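Local coordinates for protein possible glutathione S-transferase (Rhodopseudomonas palustris, PDB 3M8N) that probably acts as a glutathione transferase, joining the thiol of glutathione to electrophilic substrates, at residues A[113-116]-A[121-124]; A[32-37]-A[53-58]; A[150-153]-A[157-160]; A[82-85]-A[89-92]. All coordinates share one frame; numbering follows the deposited sequence.

Contact 1: A[113-116]-A[121-124]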
ATOM      1  N   PHE A 113       8.026  13.513   8.737  1.00 33.67           N
ATOM      2  CA  PHE A 113       8.905  12.859   9.675  1.00 33.41           C
ATOM      3  C   PHE A 113      10.111  13.742   9.913  1.00 33.23           C
ATOM      4  O   PHE A 113      10.484  14.002  11.060  1.00 32.95           O
ATOM      5  CB  PHE A 113       9.340  11.479   9.153  1.00 33.22           C
ATOM      6  CG  PHE A 113      10.251  10.761  10.086  1.00 33.67           C
ATOM      7  CD1 PHE A 113       9.738  10.103  11.202  1.00 35.52           C
ATOM      8  CD2 PHE A 113      11.623  10.768   9.882  1.00 34.90           C
ATOM      9  CE1 PHE A 113      10.589   9.446  12.100  1.00 36.72           C
ATOM     10  CE2 PHE A 113      12.485  10.118  10.758  1.00 34.54           C
ATOM     11  CZ  PHE A 113      11.979   9.449  11.860  1.00 35.33           C
ATOM     12  N   TRP A 114      10.708  14.172   8.803  1.00 33.37           N
ATOM     13  CA  TRP A 114      12.002  14.887   8.821  1.00 35.11           C
ATOM     14  C   TRP A 114      11.858  16.335   9.232  1.00 35.52           C
ATOM     15  O   TRP A 114      12.604  16.802  10.076  1.00 35.49           O
ATOM     16  CB  TRP A 114      12.750  14.733   7.473  1.00 34.26           C
ATOM     17  CG  TRP A 114      13.232  13.345   7.307  1.00 33.74           C
ATOM     18  CD1 TRP A 114      12.690  12.367   6.522  1.00 33.98           C
ATOM     19  CD2 TRP A 114      14.330  12.751   7.988  1.00 32.47           C
ATOM     20  NE1 TRP A 114      13.386  11.197   6.683  1.00 33.74           N
ATOM     21  CE2 TRP A 114      14.404  11.414   7.573  1.00 32.58           C
ATOM     22  CE3 TRP A 114      15.264  13.230   8.909  1.00 33.74           C
ATOM     23  CZ2 TRP A 114      15.373  10.552   8.034  1.00 33.67           C
ATOM     24  CZ3 TRP A 114      16.231  12.377   9.364  1.00 34.97           C
ATOM     25  CH2 TRP A 114      16.286  11.046   8.923  1.00 34.64           C
ATOM     26  N   LEU A 115      10.844  17.004   8.683  1.00 36.85           N
ATOM     27  CA  LEU A 115      10.643  18.417   8.967  1.00 39.28           C
ATOM     28  C   LEU A 115       9.912  18.697  10.266  1.00 39.91           C
ATOM     29  O   LEU A 115      10.071  19.745  10.843  1.00 40.73           O
ATOM     30  CB  LEU A 115       9.962  19.135   7.807  1.00 38.52           C
ATOM     31  CG  LEU A 115      10.600  18.958   6.448  1.00 39.76           C
ATOM     32  CD1 LEU A 115       9.869  19.816   5.410  1.00 39.34           C
ATOM     33  CD2 LEU A 115      12.147  19.206   6.454  1.00 39.83           C
ATOM     34  N   CYS A 116       9.105  17.770  10.734  1.00 41.84           N
ATOM     35  CA  CYS A 116       8.310  18.036  11.931  1.00 43.54           C
ATOM     36  C   CYS A 116       8.717  17.164  13.089  1.00 43.67           C
ATOM     37  O   CYS A 116       8.598  17.589  14.224  1.00 45.03           O
ATOM     38  CB  CYS A 116       6.763  17.958  11.721  1.00 43.52           C
ATOM     39  SG  CYS A 116       5.933  18.896  10.322  1.00 47.23           S
ATOM     40  N   GLY A 121      15.967  17.983  11.640  1.00 45.95           N
ATOM     41  CA  GLY A 121      15.943  17.100  10.481  1.00 45.07           C
ATOM     42  C   GLY A 121      15.863  17.726   9.105  1.00 45.50           C
ATOM     43  O   GLY A 121      16.123  17.020   8.119  1.00 44.91           O
ATOM     44  N   ARG A 122      15.477  19.020   9.016  1.00 45.85           N
ATOM     45  CA  ARG A 122      15.486  19.760   7.726  1.00 46.64           C
ATOM     46  C   ARG A 122      16.860  19.815   7.097  1.00 47.08           C
ATOM     47  O   ARG A 122      17.010  19.627   5.874  1.00 48.03           O
ATOM     48  CB  ARG A 122      14.993  21.203   7.853  1.00 46.89           C
ATOM     49  CG  ARG A 122      15.102  22.055   6.502  1.00 48.26           C
ATOM     50  CD  ARG A 122      14.375  23.444   6.580  1.00 47.76           C
ATOM     51  NE  ARG A 122      13.101  23.382   7.331  1.00 48.98           N
ATOM     52  CZ  ARG A 122      11.891  23.251   6.781  1.00 47.50           C
ATOM     53  NH1 ARG A 122      11.763  23.182   5.452  1.00 44.66           N
ATOM     54  NH2 ARG A 122      10.807  23.205   7.563  1.00 46.43           N
ATOM     55  N   ASP A 123      17.858  20.090   7.923  1.00 46.95           N
ATOM     56  CA  ASP A 123      19.223  20.128   7.443  1.00 47.97           C
ATOM     57  C   ASP A 123      19.789  18.821   6.998  1.00 46.66           C
ATOM     58  O   ASP A 123      20.666  18.770   6.113  1.00 46.62           O
ATOM     59  CB  ASP A 123      20.113  20.820   8.438  1.00 49.53           C
ATOM     60  CG  ASP A 123      20.126  22.328   8.197  1.00 55.63           C
ATOM     61  OD1 ASP A 123      21.246  22.832   7.918  1.00 62.06           O
ATOM     62  OD2 ASP A 123      19.021  22.991   8.221  1.00 59.97           O
ATOM     63  N   LEU A 124      19.230  17.754   7.559  1.00 45.41           N
ATOM     64  CA  LEU A 124      19.587  16.412   7.150  1.00 44.00           C
ATOM     65  C   LEU A 124      18.973  16.028   5.802  1.00 43.77           C
ATOM     66  O   LEU A 124      19.428  15.082   5.186  1.00 42.50           O
ATOM     67  CB  LEU A 124      19.231  15.401   8.250  1.00 43.86           C
ATOM     68  CG  LEU A 124      20.082  15.578   9.498  1.00 42.81           C
ATOM     69  CD1 LEU A 124      19.452  14.905  10.682  1.00 41.94           C
ATOM     70  CD2 LEU A 124      21.473  15.038   9.220  1.00 43.17           C
TER
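Leu115 sends its CG beside the backbone N (chi1 -52°), and Arg122 leaves its own backbone with CG anti to N, runs extended, then bends at chi3 (-38°), which folds its guanidinium back over Leu115. The CD2 methyl of Leu115 touches Arg122 at two levels: it lies 3.6 Å from Arg122 CA and about 4.0 Å above the guanidinium plane, over its centre. The other methyl, Leu115 CD1, reaches Arg122 NH1 at 3.9 Å. An alanine in place of Leu115 is likely to strip the guanidinium of this apolar cover and let the arginine chain swing more freely about its bend. The polar end of Arg122 is held separately, by a salt bridge from NH1 to Asp176. Nearer the backbone, Gly121 CA approaches Trp114 O at 3.4 Å in a CA-H...O contact. Trp114 CZ3 meets Leu124 CD1 obliquely and more loosely, at 4.3 Å, while Phe113, from its own segment, puts its CD2 over one face of the indole, toward the rim. The contact turns the chain back at the C-terminal end of helix 87-117, where the Trp114 ring also meets Trp132 of the next helix, 129-146, and Leu115 packs on the loop carrying Asp176.

Contact 2: A[32-37]-A[53-58]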
ATOM      1  N   VAL A  32       0.285   0.082  23.735  1.00 33.63           N
ATOM      2  CA  VAL A  32       1.641   0.040  24.229  1.00 32.28           C
ATOM      3  C   VAL A  32       2.439   1.068  23.430  1.00 32.15           C
ATOM      4  O   VAL A  32       2.505   0.982  22.223  1.00 31.42           O
ATOM      5  CB  VAL A  32       2.289  -1.342  24.102  1.00 31.95           C
ATOM      6  CG1 VAL A  32       3.616  -1.367  24.859  1.00 31.23           C
ATOM      7  CG2 VAL A  32       1.408  -2.401  24.609  1.00 31.36           C
ATOM      8  N   GLU A  33       3.014   2.050  24.115  1.00 32.47           N
ATOM      9  CA  GLU A  33       3.776   3.098  23.466  1.00 33.20           C
ATOM     10  C   GLU A  33       5.199   2.667  23.085  1.00 33.84           C
ATOM     11  O   GLU A  33       5.899   2.061  23.875  1.00 34.31           O
ATOM     12  CB  GLU A  33       3.816   4.317  24.351  1.00 33.17           C
ATOM     13  CG  GLU A  33       4.496   5.492  23.707  1.00 34.99           C
ATOM     14  CD  GLU A  33       3.624   6.216  22.666  1.00 36.87           C
ATOM     15  OE1 GLU A  33       2.366   6.130  22.729  1.00 41.95           O
ATOM     16  OE2 GLU A  33       4.198   6.877  21.769  1.00 36.70           O
ATOM     17  N   VAL A  34       5.599   2.949  21.846  1.00 34.87           N
ATOM     18  CA  VAL A  34       6.890   2.552  21.302  1.00 35.14           C
ATOM     19  C   VAL A  34       7.472   3.767  20.637  1.00 36.44           C
ATOM     20  O   VAL A  34       6.956   4.183  19.636  1.00 37.16           O
ATOM     21  CB  VAL A  34       6.816   1.401  20.232  1.00 35.03           C
ATOM     22  CG1 VAL A  34       8.228   1.072  19.702  1.00 32.72           C
ATOM     23  CG2 VAL A  34       6.208   0.134  20.794  1.00 32.66           C
ATOM     24  N   ASP A  35       8.556   4.331  21.167  1.00 37.88           N
ATOM     25  CA  ASP A  35       9.168   5.500  20.549  1.00 39.25           C
ATOM     26  C   ASP A  35      10.320   5.257  19.526  1.00 39.84           C
ATOM     27  O   ASP A  35      11.484   5.113  19.895  1.00 40.39           O
ATOM     28  CB  ASP A  35       9.586   6.506  21.618  1.00 39.79           C
ATOM     29  CG  ASP A  35      10.011   7.807  21.028  1.00 40.83           C
ATOM     30  OD1 ASP A  35       9.955   7.955  19.794  1.00 42.88           O
ATOM     31  OD2 ASP A  35      10.421   8.680  21.790  1.00 45.25           O
ATOM     32  N   ILE A  36       9.971   5.293  18.243  1.00 39.99           N
ATOM     33  CA  ILE A  36      10.900   5.084  17.122  1.00 40.51           C
ATOM     34  C   ILE A  36      12.191   5.875  17.256  1.00 39.92           C
ATOM     35  O   ILE A  36      13.274   5.370  16.970  1.00 39.66           O
ATOM     36  CB  ILE A  36      10.193   5.418  15.766  1.00 40.33           C
ATOM     37  CG1 ILE A  36       9.177   4.323  15.461  1.00 41.70           C
ATOM     38  CG2 ILE A  36      11.146   5.570  14.629  1.00 39.60           C
ATOM     39  CD1 ILE A  36       9.289   3.098  16.355  1.00 41.83           C
ATOM     40  N   LEU A  37      12.035   7.106  17.709  1.00 39.44           N
ATOM     41  CA  LEU A  37      13.113   8.055  17.776  1.00 39.35           C
ATOM     42  C   LEU A  37      14.066   7.734  18.882  1.00 39.57           C
ATOM     43  O   LEU A  37      15.159   8.200  18.862  1.00 40.55           O
ATOM     44  CB  LEU A  37      12.591   9.482  17.941  1.00 38.75           C
ATOM     45  CG  LEU A  37      11.704  10.061  16.848  1.00 37.34           C
ATOM     46  CD1 LEU A  37      11.253  11.415  17.310  1.00 39.02           C
ATOM     47  CD2 LEU A  37      12.429  10.144  15.513  1.00 38.12           C
ATOM     48  N   GLY A  53      11.130  -4.077  12.855  1.00 36.53           N
ATOM     49  CA  GLY A  53      11.043  -2.887  13.672  1.00 35.97           C
ATOM     50  C   GLY A  53       9.819  -2.011  13.432  1.00 36.09           C
ATOM     51  O   GLY A  53       9.817  -0.841  13.790  1.00 36.58           O
ATOM     52  N   GLN A  54       8.770  -2.575  12.844  1.00 36.01           N
ATOM     53  CA  GLN A  54       7.620  -1.789  12.423  1.00 35.30           C
ATOM     54  C   GLN A  54       6.646  -1.437  13.575  1.00 33.48           C
ATOM     55  O   GLN A  54       6.217  -2.282  14.321  1.00 32.80           O
ATOM     56  CB  GLN A  54       6.892  -2.549  11.326  1.00 36.40           C
ATOM     57  CG  GLN A  54       7.722  -2.879  10.120  1.00 40.12           C
ATOM     58  CD  GLN A  54       6.966  -2.676   8.819  1.00 46.33           C
ATOM     59  OE1 GLN A  54       6.752  -1.519   8.375  1.00 50.35           O
ATOM     60  NE2 GLN A  54       6.591  -3.781   8.168  1.00 46.97           N
ATOM     61  N   VAL A  55       6.322  -0.165  13.683  1.00 32.32           N
ATOM     62  CA  VAL A  55       5.241   0.373  14.512  1.00 30.62           C
ATOM     63  C   VAL A  55       4.295   1.148  13.539  1.00 28.63           C
ATOM     64  O   VAL A  55       4.793   1.910  12.743  1.00 28.93           O
ATOM     65  CB  VAL A  55       5.887   1.310  15.582  1.00 31.49           C
ATOM     66  CG1 VAL A  55       4.911   1.880  16.499  1.00 27.62           C
ATOM     67  CG2 VAL A  55       6.897   0.533  16.380  1.00 32.11           C
ATOM     68  N   PRO A  56       2.945   0.956  13.584  1.00 26.40           N
ATOM     69  CA  PRO A  56       2.156   0.200  14.533  1.00 25.54           C
ATOM     70  C   PRO A  56       2.213  -1.316  14.292  1.00 24.85           C
ATOM     71  O   PRO A  56       2.555  -1.760  13.201  1.00 25.63           O
ATOM     72  CB  PRO A  56       0.750   0.764  14.328  1.00 24.53           C
ATOM     73  CG  PRO A  56       0.688   1.068  12.853  1.00 24.30           C
ATOM     74  CD  PRO A  56       2.089   1.514  12.510  1.00 25.78           C
ATOM     75  N   LEU A  57       1.902  -2.073  15.337  1.00 24.82           N
ATOM     76  CA  LEU A  57       1.762  -3.502  15.273  1.00 25.12           C
ATOM     77  C   LEU A  57       0.534  -3.863  16.038  1.00 25.19           C
ATOM     78  O   LEU A  57       0.334  -3.398  17.151  1.00 25.27           O
ATOM     79  CB  LEU A  57       2.959  -4.156  15.925  1.00 24.21           C
ATOM     80  CG  LEU A  57       3.410  -5.553  15.515  1.00 25.12           C
ATOM     81  CD1 LEU A  57       3.783  -5.613  14.063  1.00 24.04           C
ATOM     82  CD2 LEU A  57       4.615  -5.868  16.348  1.00 24.31           C
ATOM     83  N   LEU A  58      -0.308  -4.686  15.422  1.00 25.87           N
ATOM     84  CA  LEU A  58      -1.508  -5.160  16.061  1.00 27.31           C
ATOM     85  C   LEU A  58      -1.391  -6.618  16.424  1.00 28.83           C
ATOM     86  O   LEU A  58      -1.368  -7.444  15.565  1.00 27.64           O
ATOM     87  CB  LEU A  58      -2.699  -5.013  15.117  1.00 26.51           C
ATOM     88  CG  LEU A  58      -4.088  -5.286  15.643  1.00 25.28           C
ATOM     89  CD1 LEU A  58      -4.381  -4.206  16.563  1.00 25.56           C
ATOM     90  CD2 LEU A  58      -5.112  -5.347  14.510  1.00 26.00           C
TER
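Val34, Ile36 and Val55 meet through aliphatic carbons alone, and the flat group beside them, the carboxylate of Asp35, does its work within its own segment. Its OD1 is approached from above the carboxylate plane, 52° out of it, by Leu37 N at 3.1 Å, an Asx turn that bends the chain around Ile36, whose side chain points to Val55. At the centre of the contact is one methyl, Val55 CG2, which stands anti to its own carbonyl carbon. It touches Val34 CG1 at 3.6 Å and Ile36 CD1 at 3.5 Å. Val34 crosses Val55 at a slant, with Val34 CB 3.9 Å from Val55 CG2, whereas Ile36 and Val55 slide past each other in opposite directions. Ile36 reaches this place with CD1 nearly eclipsed (chi2 -11°), a strained or loosely defined torsion. Val55 comes just before Pro56, whose preceding peptide bond is cis, as in the cis-proline loop of thioredoxin-like glutathione transferase domains; in relatives that loop borders the glutathione site. The two segments belong to strands 29-33 and 57-59, which have strand 4-8 between them in the sheet. Val34 also packs on Tyr7 of that middle strand, Val55 on Ser15 of helix 13-24, and Pro56 wedges between helices 13-24 and 69-77.

Contact 3: A[150-153]-A[157-160]; sequences NDYF and QLTI
Tyr152 presses one face of its ring against the peptide between Gln157 and Leu158, and this is the tight part of the contact. Its CG stands anti to the carbonyl carbon, beside the backbone N (chi1 -63°), which lays the ring along that peptide. Leu158 N sits 3.6 Å above the ring plane, over its centre, and Gln157 C 3.4 Å above it, toward the rim. At the root of the ring, Tyr152 CB comes within 3.2 Å of Gln157 O. Farther out along one edge, Tyr152 CE1 touches Leu158 CD1 at 3.9 Å, the two side chains crossing at a slant. The looser side is that of Gln157, whose side chain starts away from the tyrosine and curls back on its own segment: NE2 donates to Leu158 O at 3.1 Å (146°), from above the carbonyl plane, and weakly to Ser81 O. A serine in place of Tyr152 would probably leave the 157-158 peptide without its aromatic backing and open a gap beside Leu158. Asp162 ties both segments together, accepting from Phe153 N and Thr159 N. Thr159 OG1 in turn caps Ala161 N weakly, consistent with the Thr-x-x-Asp N-capping box of glutathione transferases.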
ATOM      1  N   ASN A 150     -16.617  13.980  -5.865  1.00 35.50           N
ATOM      2  CA  ASN A 150     -16.812  12.940  -4.871  1.00 32.76           C
ATOM      3  C   ASN A 150     -16.619  13.509  -3.494  1.00 31.80           C
ATOM      4  O   ASN A 150     -15.743  14.317  -3.275  1.00 31.63           O
ATOM      5  CB  ASN A 150     -15.801  11.811  -5.105  1.00 32.49           C
ATOM      6  CG  ASN A 150     -16.074  11.032  -6.374  1.00 31.76           C
ATOM      7  OD1 ASN A 150     -17.049  10.327  -6.461  1.00 34.76           O
ATOM      8  ND2 ASN A 150     -15.207  11.140  -7.349  1.00 32.26           N
ATOM      9  N   ASP A 151     -17.431  13.092  -2.537  1.00 30.79           N
ATOM     10  CA  ASP A 151     -17.245  13.561  -1.141  1.00 30.30           C
ATOM     11  C   ASP A 151     -16.258  12.707  -0.346  1.00 29.13           C
ATOM     12  O   ASP A 151     -15.656  13.160   0.619  1.00 27.60           O
ATOM     13  CB  ASP A 151     -18.586  13.580  -0.367  1.00 30.59           C
ATOM     14  CG  ASP A 151     -19.455  14.825  -0.674  1.00 31.51           C
ATOM     15  OD1 ASP A 151     -19.073  15.610  -1.553  1.00 31.25           O
ATOM     16  OD2 ASP A 151     -20.515  14.995  -0.029  1.00 32.45           O
ATOM     17  N   TYR A 152     -16.152  11.450  -0.755  1.00 28.74           N
ATOM     18  CA  TYR A 152     -15.255  10.457  -0.138  1.00 28.84           C
ATOM     19  C   TYR A 152     -14.537   9.686  -1.189  1.00 28.29           C
ATOM     20  O   TYR A 152     -15.012   9.593  -2.332  1.00 27.86           O
ATOM     21  CB  TYR A 152     -16.048   9.475   0.722  1.00 29.20           C
ATOM     22  CG  TYR A 152     -16.761  10.105   1.893  1.00 29.48           C
ATOM     23  CD1 TYR A 152     -16.087  10.373   3.072  1.00 29.10           C
ATOM     24  CD2 TYR A 152     -18.120  10.463   1.792  1.00 31.00           C
ATOM     25  CE1 TYR A 152     -16.744  10.960   4.126  1.00 32.54           C
ATOM     26  CE2 TYR A 152     -18.789  11.050   2.836  1.00 30.10           C
ATOM     27  CZ  TYR A 152     -18.109  11.295   3.995  1.00 33.75           C
ATOM     28  OH  TYR A 152     -18.800  11.857   5.061  1.00 35.49           O
ATOM     29  N   PHE A 153     -13.415   9.086  -0.802  1.00 28.23           N
ATOM     30  CA  PHE A 153     -12.583   8.437  -1.815  1.00 28.00           C
ATOM     31  C   PHE A 153     -13.177   7.191  -2.438  1.00 27.87           C
ATOM     32  O   PHE A 153     -13.009   6.972  -3.615  1.00 28.82           O
ATOM     33  CB  PHE A 153     -11.133   8.242  -1.350  1.00 27.45           C
ATOM     34  CG  PHE A 153     -10.338   9.495  -1.404  1.00 27.46           C
ATOM     35  CD1 PHE A 153      -9.721   9.886  -2.582  1.00 26.14           C
ATOM     36  CD2 PHE A 153     -10.263  10.320  -0.321  1.00 24.92           C
ATOM     37  CE1 PHE A 153      -9.045  11.069  -2.656  1.00 25.39           C
ATOM     38  CE2 PHE A 153      -9.603  11.466  -0.394  1.00 24.78           C
ATOM     39  CZ  PHE A 153      -8.990  11.855  -1.551  1.00 26.56           C
ATOM     40  N   GLN A 157     -18.913   6.953   0.634  1.00 28.63           N
ATOM     41  CA  GLN A 157     -19.142   6.957   2.067  1.00 27.69           C
ATOM     42  C   GLN A 157     -17.807   6.907   2.672  1.00 25.40           C
ATOM     43  O   GLN A 157     -16.838   6.672   1.948  1.00 25.96           O
ATOM     44  CB  GLN A 157     -19.919   5.720   2.510  1.00 28.46           C
ATOM     45  CG  GLN A 157     -19.178   4.398   2.168  1.00 31.95           C
ATOM     46  CD  GLN A 157     -19.639   3.183   2.960  1.00 38.36           C
ATOM     47  OE1 GLN A 157     -20.713   2.677   2.700  1.00 41.90           O
ATOM     48  NE2 GLN A 157     -18.788   2.677   3.907  1.00 41.54           N
ATOM     49  N   LEU A 158     -17.756   7.185   3.969  1.00 24.42           N
ATOM     50  CA  LEU A 158     -16.540   7.057   4.765  1.00 24.41           C
ATOM     51  C   LEU A 158     -16.097   5.569   4.840  1.00 25.22           C
ATOM     52  O   LEU A 158     -16.887   4.691   5.225  1.00 26.76           O
ATOM     53  CB  LEU A 158     -16.727   7.618   6.157  1.00 23.12           C
ATOM     54  CG  LEU A 158     -15.475   7.668   7.010  1.00 22.46           C
ATOM     55  CD1 LEU A 158     -14.685   8.797   6.612  1.00 24.44           C
ATOM     56  CD2 LEU A 158     -15.797   7.902   8.404  1.00 22.18           C
ATOM     57  N   THR A 159     -14.848   5.310   4.442  1.00 25.05           N
ATOM     58  CA  THR A 159     -14.268   3.986   4.440  1.00 24.66           C
ATOM     59  C   THR A 159     -12.862   4.155   5.031  1.00 25.27           C
ATOM     60  O   THR A 159     -12.458   5.279   5.390  1.00 25.90           O
ATOM     61  CB  THR A 159     -14.240   3.302   3.063  1.00 23.31           C
ATOM     62  OG1 THR A 159     -13.250   3.861   2.239  1.00 24.35           O
ATOM     63  CG2 THR A 159     -15.503   3.419   2.342  1.00 22.27           C
ATOM     64  N   ILE A 160     -12.140   3.048   5.169  1.00 24.67           N
ATOM     65  CA  ILE A 160     -10.754   3.077   5.628  1.00 23.87           C
ATOM     66  C   ILE A 160      -9.803   3.785   4.668  1.00 22.11           C
ATOM     67  O   ILE A 160      -8.764   4.230   5.075  1.00 22.55           O
ATOM     68  CB  ILE A 160     -10.171   1.627   6.002  1.00 24.77           C
ATOM     69  CG1 ILE A 160     -10.561   0.623   4.944  1.00 25.74           C
ATOM     70  CG2 ILE A 160     -10.580   1.231   7.352  1.00 22.04           C
ATOM     71  CD1 ILE A 160      -9.660  -0.602   4.928  1.00 28.30           C
TER

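Contact 4: A[82-85]-A[89-92]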
ATOM      1  N   LEU A  82     -17.122   0.873   8.118  1.00 25.79           N
ATOM      2  CA  LEU A  82     -15.997   1.355   7.301  1.00 25.53           C
ATOM      3  C   LEU A  82     -15.568   0.540   6.112  1.00 26.30           C
ATOM      4  O   LEU A  82     -14.643   0.964   5.390  1.00 27.97           O
ATOM      5  CB  LEU A  82     -14.789   1.541   8.157  1.00 24.61           C
ATOM      6  CG  LEU A  82     -14.931   2.533   9.282  1.00 24.78           C
ATOM      7  CD1 LEU A  82     -13.610   2.499  10.070  1.00 23.99           C
ATOM      8  CD2 LEU A  82     -15.186   3.918   8.706  1.00 26.76           C
ATOM      9  N   ALA A  83     -16.173  -0.645   5.926  1.00 26.00           N
ATOM     10  CA  ALA A  83     -15.970  -1.492   4.767  1.00 25.90           C
ATOM     11  C   ALA A  83     -17.131  -1.387   3.771  1.00 26.44           C
ATOM     12  O   ALA A  83     -18.245  -1.536   4.164  1.00 27.95           O
ATOM     13  CB  ALA A  83     -15.713  -2.985   5.214  1.00 25.62           C
ATOM     14  N   PRO A  84     -16.895  -1.099   2.478  1.00 26.36           N
ATOM     15  CA  PRO A  84     -18.048  -1.052   1.555  1.00 27.60           C
ATOM     16  C   PRO A  84     -18.591  -2.419   1.185  1.00 27.47           C
ATOM     17  O   PRO A  84     -18.066  -3.394   1.665  1.00 28.36           O
ATOM     18  CB  PRO A  84     -17.480  -0.362   0.315  1.00 27.00           C
ATOM     19  CG  PRO A  84     -16.090  -0.528   0.403  1.00 26.29           C
ATOM     20  CD  PRO A  84     -15.673  -0.624   1.822  1.00 26.16           C
ATOM     21  N   ASP A  85     -19.597  -2.508   0.328  1.00 28.66           N
ATOM     22  CA  ASP A  85     -20.312  -3.784   0.130  1.00 29.62           C
ATOM     23  C   ASP A  85     -19.897  -4.555  -1.042  1.00 29.34           C
ATOM     24  O   ASP A  85     -19.733  -5.752  -0.955  1.00 30.42           O
ATOM     25  CB  ASP A  85     -21.826  -3.608   0.013  1.00 31.06           C
ATOM     26  CG  ASP A  85     -22.462  -3.196   1.335  1.00 36.94           C
ATOM     27  OD1 ASP A  85     -21.988  -3.642   2.408  1.00 40.12           O
ATOM     28  OD2 ASP A  85     -23.422  -2.402   1.323  1.00 45.36           O
ATOM     29  N   ASP A  89     -16.267  -1.769  -4.962  1.00 27.86           N
ATOM     30  CA  ASP A  89     -16.077  -0.727  -3.974  1.00 27.37           C
ATOM     31  C   ASP A  89     -14.997  -1.004  -2.930  1.00 25.80           C
ATOM     32  O   ASP A  89     -14.280  -0.130  -2.525  1.00 26.11           O
ATOM     33  CB  ASP A  89     -17.394  -0.494  -3.271  1.00 26.96           C
ATOM     34  CG  ASP A  89     -18.318   0.398  -4.072  1.00 30.84           C
ATOM     35  OD1 ASP A  89     -18.000   0.863  -5.206  1.00 32.62           O
ATOM     36  OD2 ASP A  89     -19.376   0.646  -3.518  1.00 34.53           O
ATOM     37  N   ARG A  90     -14.950  -2.216  -2.434  1.00 24.57           N
ATOM     38  CA  ARG A  90     -13.841  -2.650  -1.675  1.00 22.50           C
ATOM     39  C   ARG A  90     -12.491  -2.480  -2.378  1.00 21.54           C
ATOM     40  O   ARG A  90     -11.538  -2.091  -1.756  1.00 19.56           O
ATOM     41  CB  ARG A  90     -14.086  -4.098  -1.274  1.00 23.48           C
ATOM     42  CG  ARG A  90     -15.219  -4.221  -0.364  1.00 23.41           C
ATOM     43  CD  ARG A  90     -15.385  -5.654  -0.081  1.00 26.68           C
ATOM     44  NE  ARG A  90     -16.514  -5.856   0.779  1.00 28.01           N
ATOM     45  CZ  ARG A  90     -17.146  -7.024   0.872  1.00 31.94           C
ATOM     46  NH1 ARG A  90     -16.718  -8.063   0.176  1.00 34.54           N
ATOM     47  NH2 ARG A  90     -18.195  -7.164   1.648  1.00 31.15           N
ATOM     48  N   ALA A  91     -12.409  -2.804  -3.662  1.00 21.85           N
ATOM     49  CA  ALA A  91     -11.160  -2.752  -4.407  1.00 22.05           C
ATOM     50  C   ALA A  91     -10.747  -1.295  -4.613  1.00 22.79           C
ATOM     51  O   ALA A  91      -9.584  -0.976  -4.554  1.00 23.30           O
ATOM     52  CB  ALA A  91     -11.309  -3.479  -5.733  1.00 21.29           C
ATOM     53  N   GLU A  92     -11.711  -0.390  -4.783  1.00 23.94           N
ATOM     54  CA  GLU A  92     -11.430   1.036  -4.833  1.00 23.99           C
ATOM     55  C   GLU A  92     -10.941   1.611  -3.567  1.00 21.83           C
ATOM     56  O   GLU A  92     -10.101   2.438  -3.618  1.00 20.88           O
ATOM     57  CB  GLU A  92     -12.648   1.863  -5.266  1.00 26.38           C
ATOM     58  CG  GLU A  92     -13.164   1.533  -6.631  1.00 33.20           C
ATOM     59  CD  GLU A  92     -14.366   2.415  -7.023  1.00 43.54           C
ATOM     60  OE1 GLU A  92     -14.945   3.161  -6.150  1.00 46.98           O
ATOM     61  OE2 GLU A  92     -14.720   2.353  -8.225  1.00 48.24           O
TER
HETATM   62  O   HOH W   1     -18.459  -4.910   4.063  1.00 22.55           O
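Pro84 O is gripped twice: Arg90 NE donates to it at 3.0 Å (153°), and a water donates to it at 2.9 Å. The NE comes from above the carbonyl plane, 36° out of it. The same water accepts weakly from Arg90 NH2, closing a small ring of bonds that probably helps to hold the guanidinium in its rotation. The next carbonyl, Asp85 O, lies 3.3 Å above one face of that group, toward its rim; the angle is too poor for a hydrogen bond, though the positive charge probably still attracts the oxygen. Arg90 gets there on a chain extended from CG to NE (chi2 178°), passing alongside the proline with CG 3.9 Å from Pro84 CG. The other part of the contact is packing of the Pro84 ring on the helix: its CB is 3.6 Å from Asp89 CB, and its CG is 3.5 Å from Asp89 O. The carboxylate of Asp89 turns elsewhere, to a salt bridge with Arg64 of the second subunit, which Glu92 shares. The linker after helix 69-77 is thereby folded against the first turns of helix 87-117, whose Ala91 packs on Tyr75 of the second subunit in the dimer interface.

From the N terminus, contact 2 comes first and closes the connection between strands 29-33 and 57-59, with helix 44-47 inside the loop. Contact 4 follows, closing the short turn from the interdomain linker into helix 87-117. Contact 1 lies at the other end of that helix, its centre about 36 Å from that of contact 4, and closes the turn toward helix 129-146. Contact 3 closes the loop before helix 160-169. The four are in series, none nesting or crossing. Two touches join them in space: Phe113 CZ packs on Leu37 CD2 at 3.7 Å, linking the two domains, and Ile160 N probably donates to Leu82 O at 3.3 Å, linking contacts 3 and 4.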